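Local atomic coordinates of dipeptidase AC. Metallo peptidase. MEROPS family M19 (Rhodobacter sphaeroides, PDB entry 3LY0), a protein that probably hydrolyses dipeptides as a zinc-dependent metallodipeptidase of family M19, and here holds a phosphinate mimic of L-Ala-D-Ala at its zinc centre. Residues A231-S242 against V261-E272. Sequence-based numbering, arbitrary orientation.
Sequences ATHSNAHAVTPS and VGLNFATSFLRE. With ZN (zinc ion), chain E; LY0 ((2R)-3-[(R)-[(1R)-1-aminoethyl](hydroxy)phosphoryl]-2-methylpropanoic acid), chain C.
Ala231 and Val261 pair as neighbouring parallel strands, with Gly262 N bonded to Ala231 O and Ser234 N to Gly262 O, before both chains leave the sheet at its C-terminal end. There Asn235 reaches across with its amide. Its OD1 takes the backbone N of Asn264 on a lone pair, in the carbonyl plane, at 2.8 Å, while its ND2 gives one nearly straight bond to Asn264 O (2.9 Å, 175°) and a longer one to Phe269 O, arriving above that carbonyl's plane. Three bonds thus fix the amide's rotation, and Leu270 CD2 packs against ND2 at 3.4 Å. Shortened to an alanine, this position would probably leave Asn264 N, Asn264 O and Phe269 O without their side-chain mates and hold residues 264-269 less firmly against the loop. Asn264 answers with its own side chain: CG lies anti to the backbone N (chi1 -167°), bringing ND2 to His233 O at 2.9 Å from above the carbonyl plane, while OD1 closes an Asx turn onto Ala266 N. The His233 ring lies beside this amide and points the same way, the two planes 42° apart. Thr232 OG1, itself bonded to Asp209, accepts from ND1 in the ring plane and orients the ring, whose NE2 binds zinc at 2.2 Å, together with Glu139, His212 and both phosphinate and carboxylate oxygens of the inhibitor. Phe269 turns its ring edge to the inhibitor carboxylate, CE2 lying 3.3 Å from LY0 O61. Farther out, Thr240 OG1 donates to Arg271 O (2.8 Å) and also bonds His288. The contact therefore joins two loops at the C-terminal mouth of the TIM-type barrel, following strands 230-231 and 260-263, with helix 283-296 packed against Asn235, Val239 and Val261.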
loop_
_atom_site.group_PDB
_atom_site.type_symbol
_atom_site.label_atom_id
_atom_site.label_comp_id
_atom_site.label_asym_id
_atom_site.label_seq_id
_atom_site.Cartn_x
_atom_site.Cartn_y
_atom_site.Cartn_z
ATOM N N ALA A 231 0.532 3.940 7.466
ATOM C CA ALA A 231 0.419 2.555 7.018
ATOM C C ALA A 231 -0.443 2.607 5.763
ATOM O O ALA A 231 -1.629 2.934 5.841
ATOM C CB ALA A 231 -0.235 1.708 8.090
ATOM N N THR A 232 0.151 2.352 4.600
ATOM C CA THR A 232 -0.577 2.581 3.354
ATOM C C THR A 232 -1.702 1.591 3.081
ATOM O O THR A 232 -2.645 1.921 2.365
ATOM C CB THR A 232 0.344 2.558 2.118
ATOM O OG1 THR A 232 0.964 1.272 2.009
ATOM C CG2 THR A 232 1.419 3.661 2.167
ATOM N N HIS A 233 -1.598 0.376 3.625
ATOM C CA HIS A 233 -2.594 -0.653 3.346
ATOM C C HIS A 233 -2.736 -1.622 4.521
ATOM O O HIS A 233 -2.287 -2.773 4.468
ATOM C CB HIS A 233 -2.362 -1.342 1.970
ATOM C CG HIS A 233 -1.030 -2.024 1.801
ATOM N ND1 HIS A 233 0.181 -1.367 1.917
ATOM C CD2 HIS A 233 -0.727 -3.298 1.443
ATOM C CE1 HIS A 233 1.164 -2.214 1.683
ATOM N NE2 HIS A 233 0.644 -3.389 1.374
ATOM N N SER A 234 -3.375 -1.132 5.581
ATOM C CA SER A 234 -3.546 -1.899 6.824
ATOM C C SER A 234 -4.882 -1.551 7.449
ATOM O O SER A 234 -5.319 -0.399 7.379
ATOM C CB SER A 234 -2.440 -1.555 7.826
ATOM O OG SER A 234 -1.161 -1.898 7.331
ATOM N N ASN A 235 -5.511 -2.537 8.091
ATOM C CA ASN A 235 -6.830 -2.352 8.685
ATOM C C ASN A 235 -6.815 -2.448 10.203
ATOM O O ASN A 235 -5.750 -2.375 10.822
ATOM C CB ASN A 235 -7.834 -3.308 8.038
ATOM C CG ASN A 235 -7.954 -3.075 6.535
ATOM O OD1 ASN A 235 -7.656 -1.980 6.044
ATOM N ND2 ASN A 235 -8.372 -4.101 5.794
ATOM N N ALA A 236 -7.993 -2.593 10.810
ATOM C CA ALA A 236 -8.101 -2.522 12.264
ATOM C C ALA A 236 -8.022 -3.891 12.922
ATOM O O ALA A 236 -8.907 -4.725 12.727
ATOM C CB ALA A 236 -9.390 -1.815 12.660
ATOM N N HIS A 237 -6.975 -4.102 13.714
ATOM C CA HIS A 237 -6.775 -5.373 14.403
ATOM C C HIS A 237 -7.948 -5.717 15.319
ATOM O O HIS A 237 -8.280 -6.889 15.494
ATOM C CB HIS A 237 -5.481 -5.325 15.207
ATOM C CG HIS A 237 -4.997 -6.668 15.641
ATOM N ND1 HIS A 237 -5.386 -7.250 16.828
ATOM C CD2 HIS A 237 -4.176 -7.556 15.034
ATOM C CE1 HIS A 237 -4.811 -8.434 16.940
ATOM N NE2 HIS A 237 -4.073 -8.643 15.865
ATOM N N ALA A 238 -8.564 -4.687 15.892
ATOM C CA ALA A 238 -9.682 -4.881 16.817
ATOM C C ALA A 238 -10.880 -5.501 16.112
ATOM O O ALA A 238 -11.714 -6.142 16.759
ATOM C CB ALA A 238 -10.059 -3.561 17.477
ATOM N N VAL A 239 -10.970 -5.322 14.798
ATOM C CA VAL A 239 -12.041 -5.910 14.001
ATOM C C VAL A 239 -11.623 -7.255 13.408
ATOM O O VAL A 239 -12.371 -8.235 13.484
ATOM C CB VAL A 239 -12.471 -4.943 12.876
ATOM C CG1 VAL A 239 -13.518 -5.565 11.983
ATOM C CG2 VAL A 239 -12.963 -3.626 13.469
ATOM N N THR A 240 -10.432 -7.292 12.811
ATOM C CA THR A 240 -9.888 -8.511 12.217
ATOM C C THR A 240 -8.469 -8.705 12.738
ATOM O O THR A 240 -7.563 -7.975 12.341
ATOM C CB THR A 240 -9.809 -8.377 10.681
ATOM O OG1 THR A 240 -11.126 -8.238 10.142
ATOM C CG2 THR A 240 -9.120 -9.591 10.048
ATOM N N PRO A 241 -8.268 -9.674 13.647
ATOM C CA PRO A 241 -6.965 -9.862 14.302
ATOM C C PRO A 241 -5.940 -10.594 13.438
ATOM O O PRO A 241 -5.368 -11.610 13.848
ATOM C CB PRO A 241 -7.322 -10.687 15.541
ATOM C CG PRO A 241 -8.506 -11.484 15.088
ATOM C CD PRO A 241 -9.311 -10.516 14.262
ATOM N N SER A 242 -5.699 -10.051 12.248
ATOM C CA SER A 242 -4.601 -10.482 11.386
ATOM C C SER A 242 -3.303 -9.822 11.841
ATOM O O SER A 242 -3.311 -8.670 12.264
ATOM C CB SER A 242 -4.882 -10.059 9.943
ATOM O OG SER A 242 -3.696 -10.110 9.155
ATOM N N VAL A 261 -3.829 6.162 7.572
ATOM C CA VAL A 261 -3.992 4.735 7.315
ATOM C C VAL A 261 -4.851 4.543 6.079
ATOM O O VAL A 261 -5.938 5.118 5.973
ATOM C CB VAL A 261 -4.621 3.988 8.517
ATOM C CG1 VAL A 261 -4.895 2.529 8.146
ATOM C CG2 VAL A 261 -3.693 4.058 9.724
ATOM N N GLY A 262 -4.347 3.749 5.135
ATOM C CA GLY A 262 -5.128 3.383 3.969
ATOM C C GLY A 262 -5.819 2.042 4.158
ATOM O O GLY A 262 -5.178 1.054 4.527
ATOM N N LEU A 263 -7.128 2.012 3.914
ATOM C CA LEU A 263 -7.909 0.785 4.016
ATOM C C LEU A 263 -7.517 -0.236 2.951
ATOM O O LEU A 263 -7.629 0.034 1.756
ATOM C CB LEU A 263 -9.400 1.099 3.885
ATOM C CG LEU A 263 -10.323 -0.105 4.108
ATOM C CD1 LEU A 263 -10.571 -0.351 5.585
ATOM C CD2 LEU A 263 -11.644 0.095 3.354
ATOM N N ASN A 264 -7.077 -1.412 3.400
ATOM C CA ASN A 264 -6.672 -2.497 2.513
ATOM C C ASN A 264 -7.909 -3.297 2.090
ATOM O O ASN A 264 -8.714 -3.688 2.945
ATOM C CB ASN A 264 -5.664 -3.378 3.256
ATOM C CG ASN A 264 -4.951 -4.345 2.343
ATOM O OD1 ASN A 264 -5.530 -4.841 1.383
ATOM N ND2 ASN A 264 -3.682 -4.612 2.635
ATOM N N PHE A 265 -8.089 -3.503 0.786
ATOM C CA PHE A 265 -9.255 -4.239 0.295
ATOM C C PHE A 265 -9.070 -5.755 0.387
ATOM O O PHE A 265 -9.976 -6.510 0.035
ATOM C CB PHE A 265 -9.596 -3.902 -1.165
ATOM C CG PHE A 265 -9.971 -2.455 -1.419
ATOM C CD1 PHE A 265 -10.205 -1.571 -0.376
ATOM C CD2 PHE A 265 -10.083 -1.993 -2.722
ATOM C CE1 PHE A 265 -10.527 -0.248 -0.634
ATOM C CE2 PHE A 265 -10.417 -0.681 -2.989
ATOM C CZ PHE A 265 -10.639 0.194 -1.941
ATOM N N ALA A 266 -7.911 -6.211 0.846
ATOM C CA ALA A 266 -7.673 -7.647 0.956
ATOM C C ALA A 266 -8.714 -8.304 1.846
ATOM O O ALA A 266 -8.900 -7.904 2.994
ATOM C CB ALA A 266 -6.278 -7.910 1.506
ATOM N N THR A 267 -9.382 -9.322 1.304
ATOM C CA THR A 267 -10.406 -10.067 2.027
ATOM C C THR A 267 -9.887 -10.523 3.394
ATOM O O THR A 267 -10.587 -10.411 4.413
ATOM C CB THR A 267 -10.846 -11.283 1.190
ATOM O OG1 THR A 267 -9.674 -11.977 0.742
ATOM C CG2 THR A 267 -11.613 -10.815 -0.039
ATOM N N SER A 268 -8.650 -11.013 3.407
ATOM C CA SER A 268 -8.045 -11.578 4.612
ATOM C C SER A 268 -7.950 -10.581 5.758
ATOM O O SER A 268 -7.901 -10.975 6.920
ATOM C CB SER A 268 -6.643 -12.083 4.294
ATOM O OG SER A 268 -6.692 -13.017 3.225
ATOM N N PHE A 269 -7.920 -9.291 5.429
ATOM C CA PHE A 269 -7.683 -8.264 6.436
ATOM C C PHE A 269 -8.953 -7.494 6.771
ATOM O O PHE A 269 -8.939 -6.642 7.654
ATOM C CB PHE A 269 -6.598 -7.286 5.963
ATOM C CG PHE A 269 -5.302 -7.952 5.571
ATOM C CD1 PHE A 269 -4.937 -9.187 6.096
ATOM C CD2 PHE A 269 -4.437 -7.323 4.678
ATOM C CE1 PHE A 269 -3.733 -9.790 5.735
ATOM C CE2 PHE A 269 -3.237 -7.914 4.311
ATOM C CZ PHE A 269 -2.888 -9.153 4.832
ATOM N N LEU A 270 -10.036 -7.800 6.056
ATOM C CA LEU A 270 -11.334 -7.145 6.250
ATOM C C LEU A 270 -12.340 -8.025 6.991
ATOM O O LEU A 270 -13.050 -7.556 7.867
ATOM C CB LEU A 270 -11.944 -6.778 4.892
ATOM C CG LEU A 270 -11.353 -5.594 4.119
ATOM C CD1 LEU A 270 -11.931 -5.515 2.717
ATOM C CD2 LEU A 270 -11.604 -4.288 4.859
ATOM N N ARG A 271 -12.409 -9.297 6.606
ATOM C CA ARG A 271 -13.401 -10.205 7.185
ATOM C C ARG A 271 -13.082 -10.481 8.646
ATOM O O ARG A 271 -11.930 -10.664 9.019
ATOM C CB ARG A 271 -13.400 -11.524 6.413
ATOM C CG ARG A 271 -13.823 -11.401 4.966
ATOM C CD ARG A 271 -13.528 -12.683 4.210
ATOM N NE ARG A 271 -14.279 -13.794 4.788
ATOM C CZ ARG A 271 -15.207 -14.486 4.139
ATOM N NH1 ARG A 271 -15.492 -14.201 2.877
ATOM N NH2 ARG A 271 -15.844 -15.472 4.757
ATOM N N GLU A 272 -14.104 -10.530 9.487
ATOM C CA GLU A 272 -13.848 -10.818 10.888
ATOM C C GLU A 272 -13.271 -12.225 11.070
ATOM O O GLU A 272 -12.541 -12.473 12.028
ATOM C CB GLU A 272 -15.115 -10.639 11.720
ATOM C CG GLU A 272 -15.519 -9.182 11.909
ATOM C CD GLU A 272 -16.774 -9.033 12.752
ATOM O OE1 GLU A 272 -17.184 -10.023 13.391
ATOM O OE2 GLU A 272 -17.351 -7.927 12.774
HETATM ZN ZN ZN E . 1.649 -5.358 1.003
HETATM P P LY0 C . 1.054 -7.280 -0.902
HETATM C C1 LY0 C . 2.334 -9.327 -2.308
HETATM N N1 LY0 C . 2.872 -6.969 -2.850
HETATM C C2 LY0 C . 1.842 -7.901 -2.428
HETATM C C4 LY0 C . -0.500 -8.202 -0.568
HETATM C C5 LY0 C . -0.658 -8.709 0.838
HETATM C C6 LY0 C . -0.342 -7.667 1.876
HETATM C C7 LY0 C . -1.931 -9.476 1.088
HETATM O O31 LY0 C . 0.802 -5.812 -1.148
HETATM O O32 LY0 C . 2.067 -7.418 0.282
HETATM O O61 LY0 C . -0.164 -8.054 3.164
HETATM O O62 LY0 C . -0.207 -6.468 1.576
#